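Local coordinates for trichothecene 3-O-acetyltransferase (Gibberella zeae, PDB 2RKV), which transfers the acetyl group of acetyl-CoA to the 3-hydroxyl of trichothecene mycotoxins, as a member of the BAHD acyltransferase superfamily, at residues Q22-Y27 and N114-R119; A166-L171 and V383-Y388. One frame throughout, in Å; residues are numbered along the deposited sequence.

Contact 1: residues Q22-Y27 and N114-R119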
loop_
_atom_site.group_PDB
_atom_site.type_symbol
_atom_site.label_atom_id
_atom_site.label_comp_id
_atom_site.label_asym_id
_atom_site.label_seq_id
_atom_site.Cartn_x
_atom_site.Cartn_y
_atom_site.Cartn_z
ATOM N N GLN A 22 -4.167 -2.289 5.202
ATOM C CA GLN A 22 -5.309 -1.589 5.803
ATOM C C GLN A 22 -5.458 -0.182 5.241
ATOM O O GLN A 22 -4.474 0.495 4.960
ATOM C CB GLN A 22 -5.151 -1.468 7.324
ATOM C CG GLN A 22 -4.801 -2.761 8.048
ATOM C CD GLN A 22 -4.174 -2.494 9.400
ATOM O OE1 GLN A 22 -3.488 -1.482 9.587
ATOM N NE2 GLN A 22 -4.387 -3.404 10.346
ATOM N N ILE A 23 -6.701 0.265 5.096
ATOM C CA ILE A 23 -6.981 1.660 4.779
ATOM C C ILE A 23 -8.272 2.038 5.499
ATOM O O ILE A 23 -9.192 1.212 5.601
ATOM C CB ILE A 23 -7.059 1.908 3.235
ATOM C CG1 ILE A 23 -7.103 3.406 2.888
ATOM C CG2 ILE A 23 -8.233 1.118 2.607
ATOM C CD1 ILE A 23 -5.783 4.153 3.105
ATOM N N SER A 24 -8.316 3.262 6.023
ATOM C CA SER A 24 -9.494 3.773 6.712
ATOM C C SER A 24 -10.059 4.995 6.017
ATOM O O SER A 24 -9.306 5.876 5.577
ATOM C CB SER A 24 -9.176 4.123 8.177
ATOM O OG SER A 24 -8.700 2.983 8.881
ATOM N N LEU A 25 -11.391 5.036 5.939
ATOM C CA LEU A 25 -12.135 6.155 5.393
ATOM C C LEU A 25 -12.993 6.734 6.520
ATOM O O LEU A 25 -13.736 6.007 7.177
ATOM C CB LEU A 25 -13.016 5.686 4.217
ATOM C CG LEU A 25 -12.336 5.369 2.868
ATOM C CD1 LEU A 25 -11.304 4.262 2.954
ATOM C CD2 LEU A 25 -13.378 5.037 1.783
ATOM N N LEU A 26 -12.851 8.037 6.748
ATOM C CA LEU A 26 -13.602 8.751 7.776
ATOM C C LEU A 26 -14.727 9.556 7.139
ATOM O O LEU A 26 -14.503 10.297 6.183
ATOM C CB LEU A 26 -12.669 9.692 8.561
ATOM C CG LEU A 26 -13.332 10.658 9.552
ATOM C CD1 LEU A 26 -13.855 9.893 10.776
ATOM C CD2 LEU A 26 -12.347 11.750 9.972
ATOM N N TYR A 27 -15.934 9.417 7.691
ATOM C CA TYR A 27 -17.091 10.191 7.266
ATOM C C TYR A 27 -17.701 10.859 8.483
ATOM O O TYR A 27 -17.795 10.220 9.542
ATOM C CB TYR A 27 -18.172 9.287 6.692
ATOM C CG TYR A 27 -17.774 8.497 5.474
ATOM C CD1 TYR A 27 -18.079 8.964 4.198
ATOM C CD2 TYR A 27 -17.130 7.269 5.598
ATOM C CE1 TYR A 27 -17.735 8.235 3.074
ATOM C CE2 TYR A 27 -16.777 6.531 4.474
ATOM C CZ TYR A 27 -17.087 7.023 3.217
ATOM O OH TYR A 27 -16.754 6.304 2.086
ATOM N N ASN A 114 -5.336 -1.491 16.272
ATOM C CA ASN A 114 -5.879 -2.360 17.316
ATOM C C ASN A 114 -7.305 -1.987 17.713
ATOM O O ASN A 114 -8.055 -2.829 18.224
ATOM C CB ASN A 114 -4.938 -2.379 18.524
ATOM C CG ASN A 114 -3.548 -2.871 18.163
ATOM O OD1 ASN A 114 -2.556 -2.176 18.389
ATOM N ND2 ASN A 114 -3.471 -4.052 17.572
ATOM N N ILE A 115 -7.683 -0.739 17.433
ATOM C CA ILE A 115 -8.982 -0.196 17.810
ATOM C C ILE A 115 -9.941 -0.137 16.611
ATOM O O ILE A 115 -11.129 -0.458 16.750
ATOM C CB ILE A 115 -8.820 1.205 18.451
ATOM C CG1 ILE A 115 -7.910 1.110 19.685
ATOM C CG2 ILE A 115 -10.184 1.825 18.819
ATOM C CD1 ILE A 115 -7.562 2.457 20.290
ATOM N N ILE A 116 -9.434 0.267 15.443
ATOM C CA ILE A 116 -10.320 0.535 14.298
ATOM C C ILE A 116 -10.174 -0.415 13.084
ATOM O O ILE A 116 -10.914 -0.275 12.105
ATOM C CB ILE A 116 -10.293 2.051 13.872
ATOM C CG1 ILE A 116 -8.869 2.552 13.584
ATOM C CG2 ILE A 116 -10.925 2.936 14.971
ATOM C CD1 ILE A 116 -8.186 1.929 12.387
ATOM N N ALA A 117 -9.261 -1.380 13.172
ATOM C CA ALA A 117 -9.085 -2.394 12.119
ATOM C C ALA A 117 -9.514 -3.786 12.603
ATOM O O ALA A 117 -9.373 -4.095 13.791
ATOM C CB ALA A 117 -7.639 -2.420 11.623
ATOM N N PRO A 118 -10.032 -4.631 11.688
ATOM C CA PRO A 118 -10.498 -5.978 12.058
ATOM C C PRO A 118 -9.383 -7.013 12.245
ATOM O O PRO A 118 -9.629 -8.093 12.799
ATOM C CB PRO A 118 -11.387 -6.371 10.875
ATOM C CG PRO A 118 -10.799 -5.647 9.720
ATOM C CD PRO A 118 -10.242 -4.352 10.251
ATOM N N ARG A 119 -8.176 -6.693 11.789
ATOM C CA ARG A 119 -7.028 -7.587 11.908
ATOM C C ARG A 119 -5.759 -6.747 11.777
ATOM O O ARG A 119 -5.754 -5.740 11.079
ATOM C CB ARG A 119 -7.063 -8.665 10.811
ATOM C CG ARG A 119 -5.843 -9.587 10.804
ATOM C CD ARG A 119 -6.148 -10.892 10.105
ATOM N NE ARG A 119 -4.975 -11.755 9.996
ATOM C CZ ARG A 119 -5.026 -13.059 9.719
ATOM N NH1 ARG A 119 -3.909 -13.764 9.623
ATOM N NH2 ARG A 119 -6.197 -13.662 9.554
#

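Contact 2: residues A166-L171 and V383-Y388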
loop_
_atom_site.group_PDB
_atom_site.type_symbol
_atom_site.label_atom_id
_atom_site.label_comp_id
_atom_site.label_asym_id
_atom_site.label_seq_id
_atom_site.Cartn_x
_atom_site.Cartn_y
_atom_site.Cartn_z
ATOM N N ALA A 166 -9.926 -1.623 -6.429
ATOM C CA ALA A 166 -10.898 -2.147 -7.399
ATOM C C ALA A 166 -12.035 -2.890 -6.688
ATOM O O ALA A 166 -13.205 -2.687 -7.011
ATOM C CB ALA A 166 -10.206 -3.048 -8.409
ATOM N N VAL A 167 -11.675 -3.697 -5.689
ATOM C CA VAL A 167 -12.646 -4.451 -4.879
ATOM C C VAL A 167 -13.555 -3.492 -4.093
ATOM O O VAL A 167 -14.799 -3.631 -4.102
ATOM C CB VAL A 167 -11.912 -5.452 -3.944
ATOM C CG1 VAL A 167 -12.870 -6.091 -2.924
ATOM C CG2 VAL A 167 -11.245 -6.559 -4.788
ATOM N N ILE A 168 -12.939 -2.510 -3.437
ATOM C CA ILE A 168 -13.675 -1.529 -2.625
ATOM C C ILE A 168 -14.641 -0.694 -3.486
ATOM O O ILE A 168 -15.786 -0.456 -3.094
ATOM C CB ILE A 168 -12.724 -0.635 -1.792
ATOM C CG1 ILE A 168 -11.891 -1.504 -0.841
ATOM C CG2 ILE A 168 -13.518 0.426 -1.012
ATOM C CD1 ILE A 168 -10.778 -0.757 -0.113
ATOM N N ARG A 169 -14.172 -0.287 -4.663
ATOM C CA ARG A 169 -14.985 0.455 -5.623
ATOM C C ARG A 169 -16.267 -0.311 -5.964
ATOM O O ARG A 169 -17.360 0.265 -5.983
ATOM C CB ARG A 169 -14.163 0.729 -6.888
ATOM C CG ARG A 169 -14.896 1.427 -8.023
ATOM C CD ARG A 169 -13.904 2.137 -8.948
ATOM N NE ARG A 169 -12.927 1.227 -9.551
ATOM C CZ ARG A 169 -11.628 1.184 -9.247
ATOM N NH1 ARG A 169 -10.832 0.326 -9.875
ATOM N NH2 ARG A 169 -11.113 1.994 -8.329
ATOM N N LEU A 170 -16.128 -1.607 -6.243
ATOM C CA LEU A 170 -17.293 -2.435 -6.566
ATOM C C LEU A 170 -18.162 -2.664 -5.335
ATOM O O LEU A 170 -19.394 -2.741 -5.435
ATOM C CB LEU A 170 -16.876 -3.768 -7.186
ATOM C CG LEU A 170 -16.241 -3.694 -8.585
ATOM C CD1 LEU A 170 -16.194 -5.087 -9.202
ATOM C CD2 LEU A 170 -17.022 -2.737 -9.506
ATOM N N LEU A 171 -17.534 -2.765 -4.164
ATOM C CA LEU A 171 -18.328 -2.857 -2.943
ATOM C C LEU A 171 -19.200 -1.599 -2.809
ATOM O O LEU A 171 -20.379 -1.697 -2.448
ATOM C CB LEU A 171 -17.450 -3.061 -1.708
ATOM C CG LEU A 171 -18.148 -2.946 -0.343
ATOM C CD1 LEU A 171 -19.321 -3.939 -0.217
ATOM C CD2 LEU A 171 -17.135 -3.137 0.787
ATOM N N VAL A 383 -5.050 6.008 -6.326
ATOM C CA VAL A 383 -6.231 5.154 -6.118
ATOM C C VAL A 383 -7.474 6.002 -5.841
ATOM O O VAL A 383 -7.369 7.182 -5.476
ATOM C CB VAL A 383 -6.009 4.017 -5.080
ATOM C CG1 VAL A 383 -4.808 3.161 -5.481
ATOM C CG2 VAL A 383 -5.855 4.549 -3.679
ATOM N N GLY A 384 -8.642 5.396 -6.025
ATOM C CA GLY A 384 -9.886 6.161 -6.154
ATOM C C GLY A 384 -10.751 6.327 -4.918
ATOM O O GLY A 384 -11.898 6.762 -5.031
ATOM N N LEU A 385 -10.188 6.017 -3.747
ATOM C CA LEU A 385 -10.947 5.897 -2.492
ATOM C C LEU A 385 -11.722 7.137 -2.052
ATOM O O LEU A 385 -12.766 7.015 -1.402
ATOM C CB LEU A 385 -10.035 5.404 -1.364
ATOM C CG LEU A 385 -9.580 3.950 -1.507
ATOM C CD1 LEU A 385 -8.353 3.686 -0.641
ATOM C CD2 LEU A 385 -10.720 2.981 -1.166
ATOM N N TRP A 386 -11.218 8.327 -2.395
ATOM C CA TRP A 386 -11.907 9.580 -2.052
ATOM C C TRP A 386 -13.283 9.748 -2.722
ATOM O O TRP A 386 -14.067 10.633 -2.337
ATOM C CB TRP A 386 -11.040 10.789 -2.401
ATOM C CG TRP A 386 -9.911 11.067 -1.469
ATOM C CD1 TRP A 386 -8.627 10.609 -1.575
ATOM C CD2 TRP A 386 -9.946 11.911 -0.309
ATOM N NE1 TRP A 386 -7.863 11.104 -0.540
ATOM C CE2 TRP A 386 -8.647 11.904 0.251
ATOM C CE3 TRP A 386 -10.953 12.665 0.319
ATOM C CZ2 TRP A 386 -8.320 12.631 1.402
ATOM C CZ3 TRP A 386 -10.627 13.394 1.462
ATOM C CH2 TRP A 386 -9.324 13.366 1.995
ATOM N N ASP A 387 -13.576 8.905 -3.712
ATOM C CA ASP A 387 -14.807 9.065 -4.481
ATOM C C ASP A 387 -15.972 8.188 -4.017
ATOM O O ASP A 387 -17.091 8.338 -4.520
ATOM C CB ASP A 387 -14.543 8.815 -5.965
ATOM C CG ASP A 387 -15.558 9.494 -6.855
ATOM O OD1 ASP A 387 -15.885 10.674 -6.600
ATOM O OD2 ASP A 387 -16.025 8.841 -7.807
ATOM N N TYR A 388 -15.728 7.287 -3.062
ATOM C CA TYR A 388 -16.756 6.278 -2.708
ATOM C C TYR A 388 -17.613 6.692 -1.514
ATOM O O TYR A 388 -17.081 7.108 -0.483
ATOM C CB TYR A 388 -16.151 4.881 -2.457
ATOM C CG TYR A 388 -15.077 4.468 -3.462
ATOM C CD1 TYR A 388 -15.147 4.869 -4.801
ATOM C CD2 TYR A 388 -13.999 3.685 -3.062
ATOM C CE1 TYR A 388 -14.137 4.521 -5.714
ATOM C CE2 TYR A 388 -12.995 3.320 -3.960
ATOM C CZ TYR A 388 -13.077 3.736 -5.283
ATOM O OH TYR A 388 -12.084 3.388 -6.173
#

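Contact 1: residues Q22-Y27 and N114-R119
Gln22 and Ser24 on strand 20-28 meet Ile116, Ala117 and Arg119, where helix 113-116 ends and a loop begins. The strand belongs to the five-stranded mixed sheet of this BAHD enzyme, to which the N-terminal part contributes four strands and strand 399-401 the fifth. The helix end lies on one face of that sheet. Gln22 carries the polar part. Its CG stands beside the backbone N (chi1 -50°), and the extended chain brings the amide to the loop. NE2 donates to Arg119 O at 2.8 Å. The bond is bent, with 140° at the hydrogen, but the acceptor lies almost in the amide plane and the donor in the carbonyl plane. NE2 also bonds Glu113 OE1, while OE1 bonds Arg402 NH1, so both ends of the amide are held and its rotation is fixed. The same NE2 rests against Ala117 CB at 3.6 Å. Two residues on, Ser24 points to the same side of the sheet. Its hydroxyl bonds Thr151 OG1 of strand 147-155, which also bonds Ile116 O and so ties the helix end to the sheet. Against that hydroxyl sits a methyl group: Ile116 CD1 is 3.7 Å from Ser24 OG.

Contact 2: residues A166-L171 and V383-Y388
Tyr388, Arg169 and Ile168 make most of this buried contact between helix 161-176 and a short 3-10 turn in segment 383-388. Tyr388 has the largest share. Its ring is held between two backbones. Arg169 CA lies over one face, 4.0 Å from the centroid of the Tyr388 ring and 18° off the normal, a CH-pi contact. Gly384 O sits above the opposite face, offset toward the rim. The ring thus fills the layer between the helix and its own turn.

Arg169 passes alongside the ring as well as over it. The first torsion of Arg169 carries CG past the hydroxyl end of the ring, and CB comes within 3.6 Å of Tyr388 CZ. A bend at chi3 then turns the guanidinium back. In the conformer described, one of two modelled, NH2 donates to Tyr388 OH at 2.7 Å, with 143° at the hydrogen. The guanidinium and ring planes are 60° apart. Asp165 on the same helix gathers these groups: it forms a salt bridge with Arg169 NH2 and bonds both Tyr388 OH and Gly384 N.

Ile168 supplies the apolar side. Its CG2 reaches Leu385 CD2 at 3.8 Å and Tyr388 CD2 at 3.9 Å.

By sequence, helix 161-176 follows directly on the HxxxD motif that contains His156, and Tyr388 directly precedes a DFGxG sequence. The contact therefore joins the flanks of two signature motifs of the BAHD family.

Strand 20-28 of contact 1 also packs against contact 2, presenting alternate side chains on its two faces. Gln22 and Ser24 face segment 114-119, while Ile23, Leu25 and Tyr27 turn to the other side. There Tyr27 OH lies 2.7 Å from Tyr388 O, a probable hydrogen bond, and Leu25 CD2 packs 3.8 Å from Leu385 O. Ile23 touches both segments of contact 2: its CG1 is 3.8 Å from Leu385 CD1, and its CG2 is 4.2 Å from Ile168 CD1. The contact centres are 15 Å apart. Neither set of segments lines the ligand pockets. The Gln22 side chain is about 9 Å from the bound T-2 toxin, and that of Leu385 about 11 Å from coenzyme A.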